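Local coordinates for protein peptidase S15/CocE/NonD (Thaumarchaeota archaeon SCGC AB-539-E09, PDB 4PF1) that probably acts as a serine aminopeptidase of the S15 (X-Pro dipeptidyl-peptidase) family, built on an alpha/beta-hydrolase fold, at residues A[97-102]-A[355-360]; A[304-309]-A[372-377]; A[360-363]-A[368-371]. All coordinates share one frame; numbering follows the deposited sequence.

Interaction 1 (A[97-102]-A[355-360])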
ATOM      1  N   ALA A  97     -23.321 -25.382  -7.852  1.00 17.43           N
ATOM      2  CA  ALA A  97     -24.125 -26.611  -7.893  1.00 17.80           C
ATOM      3  C   ALA A  97     -25.462 -26.377  -8.627  1.00 22.22           C
ATOM      4  O   ALA A  97     -26.226 -27.321  -8.837  1.00 22.08           O
ATOM      5  CB  ALA A  97     -24.384 -27.111  -6.478  1.00 18.51           C
ATOM      6  N   ARG A  98     -25.728 -25.106  -9.014  1.00 18.87           N
ATOM      7  CA  ARG A  98     -26.916 -24.649  -9.748  1.00 18.64           C
ATOM      8  C   ARG A  98     -28.217 -24.828  -8.930  1.00 21.05           C
ATOM      9  O   ARG A  98     -29.259 -25.206  -9.474  1.00 20.58           O
ATOM     10  CB  ARG A  98     -27.013 -25.305 -11.142  1.00 19.78           C
ATOM     11  CG  ARG A  98     -25.791 -25.017 -12.015  1.00 29.76           C
ATOM     12  CD  ARG A  98     -25.838 -25.743 -13.343  1.00 38.84           C
ATOM     13  NE  ARG A  98     -26.780 -25.119 -14.271  1.00 48.84           N
ATOM     14  CZ  ARG A  98     -27.743 -25.776 -14.912  1.00 61.43           C
ATOM     15  NH1 ARG A  98     -28.556 -25.132 -15.738  1.00 44.32           N
ATOM     16  NH2 ARG A  98     -27.894 -27.083 -14.737  1.00 51.30           N
ATOM     17  N   TYR A  99     -28.153 -24.489  -7.627  1.00 16.68           N
ATOM     18  CA  TYR A  99     -29.316 -24.456  -6.730  1.00 15.95           C
ATOM     19  C   TYR A  99     -30.148 -23.234  -7.065  1.00 19.21           C
ATOM     20  O   TYR A  99     -29.621 -22.276  -7.643  1.00 18.94           O
ATOM     21  CB  TYR A  99     -28.851 -24.321  -5.255  1.00 16.81           C
ATOM     22  CG  TYR A  99     -28.465 -25.590  -4.520  1.00 17.86           C
ATOM     23  CD1 TYR A  99     -27.861 -26.652  -5.188  1.00 19.87           C
ATOM     24  CD2 TYR A  99     -28.589 -25.678  -3.137  1.00 18.01           C
ATOM     25  CE1 TYR A  99     -27.460 -27.801  -4.507  1.00 19.98           C
ATOM     26  CE2 TYR A  99     -28.177 -26.814  -2.445  1.00 18.95           C
ATOM     27  CZ  TYR A  99     -27.615 -27.875  -3.134  1.00 25.71           C
ATOM     28  OH  TYR A  99     -27.240 -29.009  -2.459  1.00 28.26           O
ATOM     29  N   ILE A 100     -31.410 -23.208  -6.632  1.00 14.76           N
ATOM     30  CA  ILE A 100     -32.211 -21.997  -6.735  1.00 13.87           C
ATOM     31  C   ILE A 100     -31.881 -21.187  -5.475  1.00 17.58           C
ATOM     32  O   ILE A 100     -31.950 -21.727  -4.368  1.00 16.46           O
ATOM     33  CB  ILE A 100     -33.729 -22.305  -6.905  1.00 16.76           C
ATOM     34  CG1 ILE A 100     -34.028 -22.811  -8.335  1.00 17.01           C
ATOM     35  CG2 ILE A 100     -34.586 -21.075  -6.568  1.00 16.83           C
ATOM     36  CD1 ILE A 100     -35.224 -23.768  -8.447  1.00 21.28           C
ATOM     37  N   ILE A 101     -31.415 -19.942  -5.646  1.00 14.81           N
ATOM     38  CA  ILE A 101     -31.032 -19.101  -4.511  1.00 14.38           C
ATOM     39  C   ILE A 101     -32.132 -18.068  -4.260  1.00 18.21           C
ATOM     40  O   ILE A 101     -32.489 -17.305  -5.163  1.00 18.07           O
ATOM     41  CB  ILE A 101     -29.634 -18.459  -4.715  1.00 16.99           C
ATOM     42  CG1 ILE A 101     -28.562 -19.556  -4.956  1.00 17.08           C
ATOM     43  CG2 ILE A 101     -29.257 -17.570  -3.512  1.00 17.02           C
ATOM     44  CD1 ILE A 101     -27.460 -19.171  -5.862  1.00 22.98           C
ATOM     45  N   VAL A 102     -32.695 -18.078  -3.038  1.00 14.28           N
ATOM     46  CA  VAL A 102     -33.806 -17.202  -2.673  1.00 13.99           C
ATOM     47  C   VAL A 102     -33.443 -16.317  -1.474  1.00 17.10           C
ATOM     48  O   VAL A 102     -33.029 -16.824  -0.428  1.00 15.99           O
ATOM     49  CB  VAL A 102     -35.107 -18.017  -2.396  1.00 17.99           C
ATOM     50  CG1 VAL A 102     -36.249 -17.108  -1.969  1.00 17.87           C
ATOM     51  CG2 VAL A 102     -35.514 -18.849  -3.609  1.00 18.04           C
ATOM     52  N   VAL A 355     -17.285 -29.451   3.222  1.00 12.64           N
ATOM     53  CA  VAL A 355     -18.143 -29.862   4.340  1.00 12.56           C
ATOM     54  C   VAL A 355     -19.601 -29.406   4.125  1.00 17.59           C
ATOM     55  O   VAL A 355     -20.499 -30.245   4.165  1.00 17.56           O
ATOM     56  CB  VAL A 355     -17.596 -29.371   5.718  1.00 16.05           C
ATOM     57  CG1 VAL A 355     -18.463 -29.876   6.872  1.00 15.96           C
ATOM     58  CG2 VAL A 355     -16.137 -29.782   5.920  1.00 15.84           C
ATOM     59  N   MET A 356     -19.833 -28.086   3.911  1.00 14.55           N
ATOM     60  CA  MET A 356     -21.185 -27.526   3.770  1.00 14.25           C
ATOM     61  C   MET A 356     -21.913 -28.024   2.508  1.00 19.03           C
ATOM     62  O   MET A 356     -23.067 -28.437   2.612  1.00 18.69           O
ATOM     63  CB  MET A 356     -21.167 -25.988   3.800  1.00 15.79           C
ATOM     64  CG  MET A 356     -22.560 -25.378   3.973  1.00 18.96           C
ATOM     65  SD  MET A 356     -22.656 -23.601   3.645  1.00 22.42           S
ATOM     66  CE  MET A 356     -22.317 -23.569   1.900  1.00 19.44           C
ATOM     67  N   GLN A 357     -21.265 -27.961   1.326  1.00 16.08           N
ATOM     68  CA  GLN A 357     -21.908 -28.408   0.085  1.00 15.97           C
ATOM     69  C   GLN A 357     -22.228 -29.934   0.118  1.00 20.05           C
ATOM     70  O   GLN A 357     -23.378 -30.275  -0.152  1.00 20.37           O
ATOM     71  CB  GLN A 357     -21.092 -28.020  -1.163  1.00 17.15           C
ATOM     72  CG  GLN A 357     -21.903 -28.049  -2.477  1.00 21.17           C
ATOM     73  CD  GLN A 357     -23.194 -27.240  -2.440  1.00 33.68           C
ATOM     74  OE1 GLN A 357     -23.258 -26.120  -1.914  1.00 26.21           O
ATOM     75  NE2 GLN A 357     -24.246 -27.786  -3.029  1.00 25.34           N
ATOM     76  N   PRO A 358     -21.312 -30.853   0.551  1.00 16.06           N
ATOM     77  CA  PRO A 358     -21.695 -32.280   0.620  1.00 16.18           C
ATOM     78  C   PRO A 358     -22.805 -32.537   1.650  1.00 19.13           C
ATOM     79  O   PRO A 358     -23.632 -33.421   1.433  1.00 18.63           O
ATOM     80  CB  PRO A 358     -20.389 -32.984   1.006  1.00 18.01           C
ATOM     81  CG  PRO A 358     -19.312 -32.032   0.613  1.00 22.05           C
ATOM     82  CD  PRO A 358     -19.888 -30.681   0.900  1.00 17.30           C
ATOM     83  N   PHE A 359     -22.848 -31.737   2.743  1.00 15.39           N
ATOM     84  CA  PHE A 359     -23.912 -31.802   3.756  1.00 14.86           C
ATOM     85  C   PHE A 359     -25.264 -31.502   3.088  1.00 18.60           C
ATOM     86  O   PHE A 359     -26.194 -32.300   3.197  1.00 17.82           O
ATOM     87  CB  PHE A 359     -23.628 -30.801   4.905  1.00 15.99           C
ATOM     88  CG  PHE A 359     -24.760 -30.569   5.885  1.00 17.29           C
ATOM     89  CD1 PHE A 359     -24.992 -31.457   6.931  1.00 20.40           C
ATOM     90  CD2 PHE A 359     -25.567 -29.439   5.787  1.00 18.74           C
ATOM     91  CE1 PHE A 359     -26.024 -31.229   7.849  1.00 21.09           C
ATOM     92  CE2 PHE A 359     -26.601 -29.216   6.703  1.00 21.32           C
ATOM     93  CZ  PHE A 359     -26.824 -30.112   7.725  1.00 19.51           C
ATOM     94  N   LEU A 360     -25.342 -30.370   2.351  1.00 15.33           N
ATOM     95  CA  LEU A 360     -26.550 -29.935   1.646  1.00 15.22           C
ATOM     96  C   LEU A 360     -26.927 -30.895   0.520  1.00 19.36           C
ATOM     97  O   LEU A 360     -28.098 -31.252   0.404  1.00 19.21           O
ATOM     98  CB  LEU A 360     -26.378 -28.510   1.081  1.00 14.80           C
ATOM     99  CG  LEU A 360     -26.188 -27.374   2.099  1.00 18.66           C
ATOM    100  CD1 LEU A 360     -25.799 -26.088   1.404  1.00 18.25           C
ATOM    101  CD2 LEU A 360     -27.445 -27.163   2.946  1.00 19.80           C
TER

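Interaction 2 (A[304-309]-A[372-377])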
ATOM      1  N   LYS A 304     -22.695 -22.261  22.382  1.00 15.61           N
ATOM      2  CA  LYS A 304     -23.808 -22.459  23.324  1.00 16.08           C
ATOM      3  C   LYS A 304     -24.935 -23.262  22.649  1.00 20.75           C
ATOM      4  O   LYS A 304     -25.576 -24.082  23.307  1.00 20.45           O
ATOM      5  CB  LYS A 304     -24.333 -21.110  23.866  1.00 18.22           C
ATOM      6  CG  LYS A 304     -25.338 -21.238  25.019  1.00 24.21           C
ATOM      7  CD  LYS A 304     -24.658 -21.363  26.386  1.00 32.23           C
ATOM      8  CE  LYS A 304     -25.624 -21.750  27.485  1.00 47.41           C
ATOM      9  NZ  LYS A 304     -26.543 -20.640  27.853  1.00 58.97           N
ATOM     10  N   LEU A 305     -25.139 -23.057  21.320  1.00 18.29           N
ATOM     11  CA  LEU A 305     -26.130 -23.802  20.534  1.00 18.77           C
ATOM     12  C   LEU A 305     -25.794 -25.281  20.513  1.00 23.79           C
ATOM     13  O   LEU A 305     -26.659 -26.098  20.811  1.00 24.33           O
ATOM     14  CB  LEU A 305     -26.226 -23.273  19.091  1.00 18.55           C
ATOM     15  CG  LEU A 305     -27.171 -22.113  18.837  1.00 23.38           C
ATOM     16  CD1 LEU A 305     -27.099 -21.680  17.382  1.00 23.16           C
ATOM     17  CD2 LEU A 305     -28.613 -22.468  19.211  1.00 25.76           C
ATOM     18  N   TYR A 306     -24.524 -25.632  20.186  1.00 20.70           N
ATOM     19  CA  TYR A 306     -24.083 -27.027  20.178  1.00 21.02           C
ATOM     20  C   TYR A 306     -24.237 -27.650  21.572  1.00 25.02           C
ATOM     21  O   TYR A 306     -24.729 -28.766  21.679  1.00 24.54           O
ATOM     22  CB  TYR A 306     -22.624 -27.163  19.677  1.00 21.90           C
ATOM     23  CG  TYR A 306     -22.031 -28.541  19.918  1.00 24.30           C
ATOM     24  CD1 TYR A 306     -22.375 -29.623  19.110  1.00 26.26           C
ATOM     25  CD2 TYR A 306     -21.183 -28.778  20.996  1.00 25.50           C
ATOM     26  CE1 TYR A 306     -21.855 -30.894  19.342  1.00 26.43           C
ATOM     27  CE2 TYR A 306     -20.676 -30.051  21.252  1.00 26.82           C
ATOM     28  CZ  TYR A 306     -21.019 -31.107  20.426  1.00 34.45           C
ATOM     29  OH  TYR A 306     -20.510 -32.359  20.676  1.00 36.39           O
ATOM     30  N   LYS A 307     -23.830 -26.916  22.635  1.00 21.98           N
ATOM     31  CA  LYS A 307     -23.883 -27.386  24.026  1.00 22.40           C
ATOM     32  C   LYS A 307     -25.298 -27.817  24.449  1.00 27.92           C
ATOM     33  O   LYS A 307     -25.440 -28.830  25.135  1.00 28.40           O
ATOM     34  CB  LYS A 307     -23.349 -26.304  24.985  1.00 24.42           C
ATOM     35  CG  LYS A 307     -23.178 -26.787  26.434  1.00 34.50           C
ATOM     36  CD  LYS A 307     -22.497 -25.751  27.342  1.00 39.82           C
ATOM     37  CE  LYS A 307     -23.420 -24.651  27.829  1.00 43.27           C
ATOM     38  NZ  LYS A 307     -24.528 -25.163  28.684  1.00 46.95           N
ATOM     39  N   VAL A 308     -26.332 -27.065  24.036  1.00 25.09           N
ATOM     40  CA  VAL A 308     -27.715 -27.359  24.429  1.00 26.07           C
ATOM     41  C   VAL A 308     -28.400 -28.360  23.462  1.00 30.98           C
ATOM     42  O   VAL A 308     -29.294 -29.092  23.892  1.00 31.63           O
ATOM     43  CB  VAL A 308     -28.573 -26.069  24.610  1.00 30.02           C
ATOM     44  CG1 VAL A 308     -27.919 -25.100  25.593  1.00 29.51           C
ATOM     45  CG2 VAL A 308     -28.852 -25.379  23.274  1.00 29.52           C
ATOM     46  N   LEU A 309     -27.994 -28.388  22.176  1.00 27.33           N
ATOM     47  CA  LEU A 309     -28.643 -29.245  21.177  1.00 27.49           C
ATOM     48  C   LEU A 309     -27.951 -30.609  20.992  1.00 31.82           C
ATOM     49  O   LEU A 309     -28.593 -31.539  20.500  1.00 31.74           O
ATOM     50  CB  LEU A 309     -28.774 -28.520  19.821  1.00 27.05           C
ATOM     51  CG  LEU A 309     -29.649 -27.245  19.808  1.00 31.46           C
ATOM     52  CD1 LEU A 309     -29.526 -26.514  18.490  1.00 30.94           C
ATOM     53  CD2 LEU A 309     -31.116 -27.560  20.106  1.00 34.60           C
ATOM     54  N   ILE A 372     -19.218 -36.429   8.328  1.00 27.34           N
ATOM     55  CA  ILE A 372     -18.902 -35.174   9.011  1.00 25.55           C
ATOM     56  C   ILE A 372     -18.805 -35.482  10.505  1.00 27.85           C
ATOM     57  O   ILE A 372     -19.704 -36.136  11.043  1.00 27.50           O
ATOM     58  CB  ILE A 372     -19.961 -34.058   8.701  1.00 28.31           C
ATOM     59  CG1 ILE A 372     -20.090 -33.803   7.179  1.00 28.58           C
ATOM     60  CG2 ILE A 372     -19.647 -32.743   9.457  1.00 28.36           C
ATOM     61  CD1 ILE A 372     -21.421 -33.193   6.752  1.00 33.63           C
ATOM     62  N   PRO A 373     -17.722 -35.062  11.202  1.00 23.16           N
ATOM     63  CA  PRO A 373     -17.631 -35.357  12.639  1.00 22.87           C
ATOM     64  C   PRO A 373     -18.643 -34.553  13.459  1.00 25.97           C
ATOM     65  O   PRO A 373     -19.251 -33.604  12.944  1.00 25.56           O
ATOM     66  CB  PRO A 373     -16.195 -34.956  12.987  1.00 24.45           C
ATOM     67  CG  PRO A 373     -15.859 -33.884  12.010  1.00 28.42           C
ATOM     68  CD  PRO A 373     -16.550 -34.289  10.732  1.00 24.21           C
ATOM     69  N   ARG A 374     -18.825 -34.935  14.733  1.00 21.90           N
ATOM     70  CA  ARG A 374     -19.690 -34.218  15.666  1.00 21.34           C
ATOM     71  C   ARG A 374     -19.182 -32.785  15.806  1.00 23.27           C
ATOM     72  O   ARG A 374     -19.967 -31.838  15.740  1.00 22.70           O
ATOM     73  CB  ARG A 374     -19.697 -34.932  17.034  1.00 22.84           C
ATOM     74  CG  ARG A 374     -20.751 -34.419  18.019  1.00 32.54           C
ATOM     75  CD  ARG A 374     -22.073 -35.177  17.943  1.00 43.16           C
ATOM     76  NE  ARG A 374     -21.898 -36.631  17.845  1.00 50.99           N
ATOM     77  CZ  ARG A 374     -21.774 -37.446  18.888  1.00 62.07           C
ATOM     78  NH1 ARG A 374     -21.620 -38.751  18.703  1.00 45.17           N
ATOM     79  NH2 ARG A 374     -21.792 -36.963  20.126  1.00 49.18           N
ATOM     80  N   VAL A 375     -17.848 -32.636  15.952  1.00 18.35           N
ATOM     81  CA  VAL A 375     -17.182 -31.345  16.084  1.00 16.93           C
ATOM     82  C   VAL A 375     -15.996 -31.275  15.105  1.00 19.46           C
ATOM     83  O   VAL A 375     -15.159 -32.182  15.060  1.00 19.04           O
ATOM     84  CB  VAL A 375     -16.750 -31.052  17.555  1.00 20.69           C
ATOM     85  CG1 VAL A 375     -15.913 -29.776  17.651  1.00 19.98           C
ATOM     86  CG2 VAL A 375     -17.964 -30.959  18.477  1.00 20.80           C
ATOM     87  N   LEU A 376     -15.958 -30.208  14.306  1.00 14.54           N
ATOM     88  CA  LEU A 376     -14.881 -29.926  13.371  1.00 13.63           C
ATOM     89  C   LEU A 376     -14.229 -28.634  13.841  1.00 15.73           C
ATOM     90  O   LEU A 376     -14.840 -27.570  13.759  1.00 14.14           O
ATOM     91  CB  LEU A 376     -15.429 -29.829  11.930  1.00 13.65           C
ATOM     92  CG  LEU A 376     -14.407 -29.691  10.791  1.00 18.15           C
ATOM     93  CD1 LEU A 376     -13.443 -30.881  10.746  1.00 18.39           C
ATOM     94  CD2 LEU A 376     -15.110 -29.554   9.460  1.00 20.65           C
ATOM     95  N   SER A 377     -13.056 -28.753  14.477  1.00 12.10           N
ATOM     96  CA  SER A 377     -12.385 -27.613  15.093  1.00 11.24           C
ATOM     97  C   SER A 377     -11.036 -27.321  14.453  1.00 14.88           C
ATOM     98  O   SER A 377     -10.212 -28.223  14.284  1.00 14.03           O
ATOM     99  CB  SER A 377     -12.212 -27.856  16.591  1.00 13.58           C
ATOM    100  OG  SER A 377     -11.398 -26.870  17.205  1.00 19.10           O
TER

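Interaction 3 (A[360-363]-A[368-371])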
ATOM      1  N   LEU A 360     -25.342 -30.370   2.351  1.00 15.33           N
ATOM      2  CA  LEU A 360     -26.550 -29.935   1.646  1.00 15.22           C
ATOM      3  C   LEU A 360     -26.927 -30.895   0.520  1.00 19.36           C
ATOM      4  O   LEU A 360     -28.098 -31.252   0.404  1.00 19.21           O
ATOM      5  CB  LEU A 360     -26.378 -28.510   1.081  1.00 14.80           C
ATOM      6  CG  LEU A 360     -26.188 -27.374   2.099  1.00 18.66           C
ATOM      7  CD1 LEU A 360     -25.799 -26.088   1.404  1.00 18.25           C
ATOM      8  CD2 LEU A 360     -27.445 -27.163   2.946  1.00 19.80           C
ATOM      9  N   ASP A 361     -25.938 -31.327  -0.297  1.00 15.60           N
ATOM     10  CA  ASP A 361     -26.176 -32.233  -1.424  1.00 16.02           C
ATOM     11  C   ASP A 361     -26.767 -33.571  -0.975  1.00 19.66           C
ATOM     12  O   ASP A 361     -27.622 -34.113  -1.675  1.00 19.08           O
ATOM     13  CB  ASP A 361     -24.893 -32.463  -2.236  1.00 17.93           C
ATOM     14  CG  ASP A 361     -24.489 -31.285  -3.106  1.00 29.68           C
ATOM     15  OD1 ASP A 361     -25.392 -30.574  -3.606  1.00 30.03           O
ATOM     16  OD2 ASP A 361     -23.275 -31.111  -3.340  1.00 36.69           O
ATOM     17  N   HIS A 362     -26.356 -34.081   0.206  1.00 16.34           N
ATOM     18  CA  HIS A 362     -26.888 -35.341   0.719  1.00 16.47           C
ATOM     19  C   HIS A 362     -28.385 -35.233   1.063  1.00 21.34           C
ATOM     20  O   HIS A 362     -29.155 -36.101   0.663  1.00 21.74           O
ATOM     21  CB  HIS A 362     -26.097 -35.844   1.941  1.00 17.01           C
ATOM     22  CG  HIS A 362     -26.776 -36.977   2.654  1.00 20.68           C
ATOM     23  ND1 HIS A 362     -26.954 -38.207   2.048  1.00 23.01           N
ATOM     24  CD2 HIS A 362     -27.377 -36.998   3.867  1.00 22.50           C
ATOM     25  CE1 HIS A 362     -27.632 -38.944   2.914  1.00 22.66           C
ATOM     26  NE2 HIS A 362     -27.899 -38.264   4.028  1.00 22.80           N
ATOM     27  N   TYR A 363     -28.788 -34.190   1.807  1.00 18.17           N
ATOM     28  CA  TYR A 363     -30.178 -34.030   2.243  1.00 18.61           C
ATOM     29  C   TYR A 363     -31.093 -33.429   1.167  1.00 23.67           C
ATOM     30  O   TYR A 363     -32.312 -33.573   1.268  1.00 24.05           O
ATOM     31  CB  TYR A 363     -30.256 -33.173   3.521  1.00 19.58           C
ATOM     32  CG  TYR A 363     -29.649 -33.830   4.744  1.00 21.21           C
ATOM     33  CD1 TYR A 363     -30.255 -34.932   5.343  1.00 23.63           C
ATOM     34  CD2 TYR A 363     -28.494 -33.322   5.332  1.00 21.37           C
ATOM     35  CE1 TYR A 363     -29.699 -35.543   6.467  1.00 24.42           C
ATOM     36  CE2 TYR A 363     -27.933 -33.919   6.461  1.00 22.40           C
ATOM     37  CZ  TYR A 363     -28.544 -35.025   7.031  1.00 30.67           C
ATOM     38  OH  TYR A 363     -28.004 -35.612   8.151  1.00 32.39           O
ATOM     39  N   PRO A 368     -24.183 -39.119  -1.864  1.00 27.65           N
ATOM     40  CA  PRO A 368     -23.590 -39.939  -0.786  1.00 27.81           C
ATOM     41  C   PRO A 368     -23.311 -39.138   0.481  1.00 31.40           C
ATOM     42  O   PRO A 368     -22.810 -38.012   0.406  1.00 30.19           O
ATOM     43  CB  PRO A 368     -22.295 -40.462  -1.412  1.00 29.83           C
ATOM     44  CG  PRO A 368     -22.553 -40.447  -2.868  1.00 34.35           C
ATOM     45  CD  PRO A 368     -23.408 -39.245  -3.116  1.00 29.32           C
ATOM     46  N   LYS A 369     -23.688 -39.701   1.642  1.00 28.90           N
ATOM     47  CA  LYS A 369     -23.532 -39.047   2.939  1.00 28.61           C
ATOM     48  C   LYS A 369     -22.063 -38.975   3.351  1.00 32.66           C
ATOM     49  O   LYS A 369     -21.416 -40.009   3.533  1.00 33.06           O
ATOM     50  CB  LYS A 369     -24.362 -39.770   4.019  1.00 31.61           C
ATOM     51  CG  LYS A 369     -24.436 -39.014   5.345  1.00 43.63           C
ATOM     52  CD  LYS A 369     -25.441 -39.642   6.305  1.00 52.94           C
ATOM     53  CE  LYS A 369     -25.289 -39.120   7.717  1.00 62.54           C
ATOM     54  NZ  LYS A 369     -25.702 -37.695   7.842  1.00 68.70           N
ATOM     55  N   LEU A 370     -21.544 -37.748   3.498  1.00 28.74           N
ATOM     56  CA  LEU A 370     -20.172 -37.522   3.940  1.00 28.46           C
ATOM     57  C   LEU A 370     -20.090 -37.711   5.451  1.00 31.95           C
ATOM     58  O   LEU A 370     -20.976 -37.254   6.176  1.00 30.85           O
ATOM     59  CB  LEU A 370     -19.698 -36.107   3.532  1.00 27.92           C
ATOM     60  CG  LEU A 370     -18.284 -35.685   3.979  1.00 32.23           C
ATOM     61  CD1 LEU A 370     -17.205 -36.402   3.178  1.00 32.83           C
ATOM     62  CD2 LEU A 370     -18.108 -34.201   3.861  1.00 33.53           C
ATOM     63  N   ASP A 371     -19.038 -38.402   5.923  1.00 29.50           N
ATOM     64  CA  ASP A 371     -18.824 -38.644   7.346  1.00 29.63           C
ATOM     65  C   ASP A 371     -18.297 -37.367   8.021  1.00 32.46           C
ATOM     66  O   ASP A 371     -17.087 -37.213   8.215  1.00 32.55           O
ATOM     67  CB  ASP A 371     -17.869 -39.844   7.565  1.00 32.23           C
ATOM     68  CG  ASP A 371     -17.643 -40.244   9.020  1.00 43.81           C
ATOM     69  OD1 ASP A 371     -18.570 -40.054   9.846  1.00 44.17           O
ATOM     70  OD2 ASP A 371     -16.557 -40.786   9.324  1.00 50.79           O
TER

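Interaction 1 (A[97-102]-A[355-360])
The phenol ring of Tyr99 meets helix 347-365 along its hydroxyl end: Leu360 CB lies at the edge, close to the ring plane, while the amide nitrogen of Gln357 comes in obliquely. The ring and the Gln357 amide are steeply inclined, their planes 73° apart, so the two flat groups do not stack. Within the alpha/beta-hydrolase fold, this is a contact between the loop leading into strand 100-105 of the central mixed sheet and a long helix packed beside that sheet.

The turn between helix 92-96 and the strand sets up the approach. Arg98 leaves the helix with positive phi in a Schellman motif, and within two residues the chain has passed from the helix end, at Ala97, to Tyr99, both of which direct CB at the opposing helix. Tyr99 and Gln357 reach for each other from opposite directions. On Gln357, CG stands anti to the backbone N (chi1 -161°), and a bend at the next bond swings the amide across, where NE2 lies 3.4 Å from Tyr99 CZ and 3.5 Å from Ala97 CB.

Leu360 supplies the apolar part, with its CB 4.3 Å from Tyr99 CE2. At the polar end, Asp361 one residue further along the helix is the partner that matters: its OD1 is hydrogen-bonded by both the Tyr99 hydroxyl and Gln357 NE2, so a single carboxylate oxygen gathers a group from each side of this buried contact. The other end of the amide is fixed too, since Gln357 OE1 is hydrogen-bonded to Thr93 OG1 of helix 92-96. Beyond the ring, Tyr99 OH rests 3.5 Å from the carbonyl carbon C of Leu360.

Interaction 2 (A[304-309]-A[372-377])
Tyr306 projects from helix 301-309 toward the start of strand 375-379, and its phenol ring meets Arg374 at its edge and Val375 obliquely, off centre. A chi1 of 168° sets the ring opposite the Tyr306 backbone N and carries it outward from the helix axis to the strand. Val375 answers with one branch: CG2, the methyl beside its own backbone N, sits 4.1 Å from the centroid of the Tyr306 ring and 30° off the normal, an off-centre CH-pi contact displaced toward the hydroxyl end, where Val375 CG2 comes 3.6 Å from Tyr306 CZ. Arg374 instead touches with its aliphatic root. Its CG approaches the ring edge near the plane, 3.4 Å from Tyr306 OH, and bends at chi2 and chi3 fold the rest of the chain so that the guanidinium is tilted 35° to the ring. The hydroxyl is hydrogen-bonded elsewhere, to Asp390 OD1.

The contact thus joins a helix to the ninth strand of the central sheet. Strand 375-379 runs between 319-324 and 384-388; Phe321 of the former meets the Tyr306 ring with planes nearly parallel, and Trp391, in the loop after strand 384-388, touches both Tyr306 and Val375.

Interaction 3 (A[360-363]-A[368-371])
His362 and Lys369 carry most of this contact, in which a chain that has just left helix 347-365 folds back against the helix's last turns. The main interaction is CH-pi. Lys369 lays its methylene chain over one face of the His362 imidazole: CB stands 3.6 Å from the ring centroid, only 15° off the normal, and further along the side chain CD lies 3.6 Å from His362 NE2. Lys369 runs out straight from its backbone N (chi1 -170°) and stays extended through its third torsion, letting successive methylenes follow the ring before the chain bends at its last bond.

To the next residue the imidazole offers an edge instead: His362 CD2 sits 3.7 Å above the plane of the Tyr363 ring, over its centre, with Tyr363 CZ in the imidazole plane.

Polar contacts are fewer. The bend at the end of Lys369 brings NZ to Tyr363 OH, 3.1 Å away, in a weak hydrogen bond. The same ammonium is 4.4 Å from His362 NE2, and its positive charge might disfavour a second proton, on NE2. His362 ND1 is hydrogen-bonded to the carbonyl oxygen of Ala367, just ahead of Pro368, which ties the ring to the backbone of the turn.

At the protein surface, the contact closes the connection from helix 347-365 to strand 375-379. On the helix, Tyr363 packs edge-to-face with Phe359, one turn earlier, and touches Pro286 just ahead of strand 287-292; on the outgoing side Asp371 forms a salt bridge with Arg387 of strand 384-388.

Together the three contacts illustrate how one long helix and the strand after it are tied into an alpha/beta-hydrolase sheet. Along the chain, the segments of interactions 1 and 2 alternate, and interaction 3 lies within the loop that interaction 2 closes. Interactions 1 and 3 both use helix 347-365, their centres about 11 Å apart and their segments overlapping at Leu360, which makes contact only in interaction 1; Asp361 links them through Tyr99. Interaction 2 is centred about 21 Å from interaction 1, yet Val355 CG2 meets Leu376 CD2 at 3.7 Å. The helix therefore spans from the region of strand 100-105 to that of strand 375-379, and interaction 3 lies where the chain turns from helix toward strand 375-379.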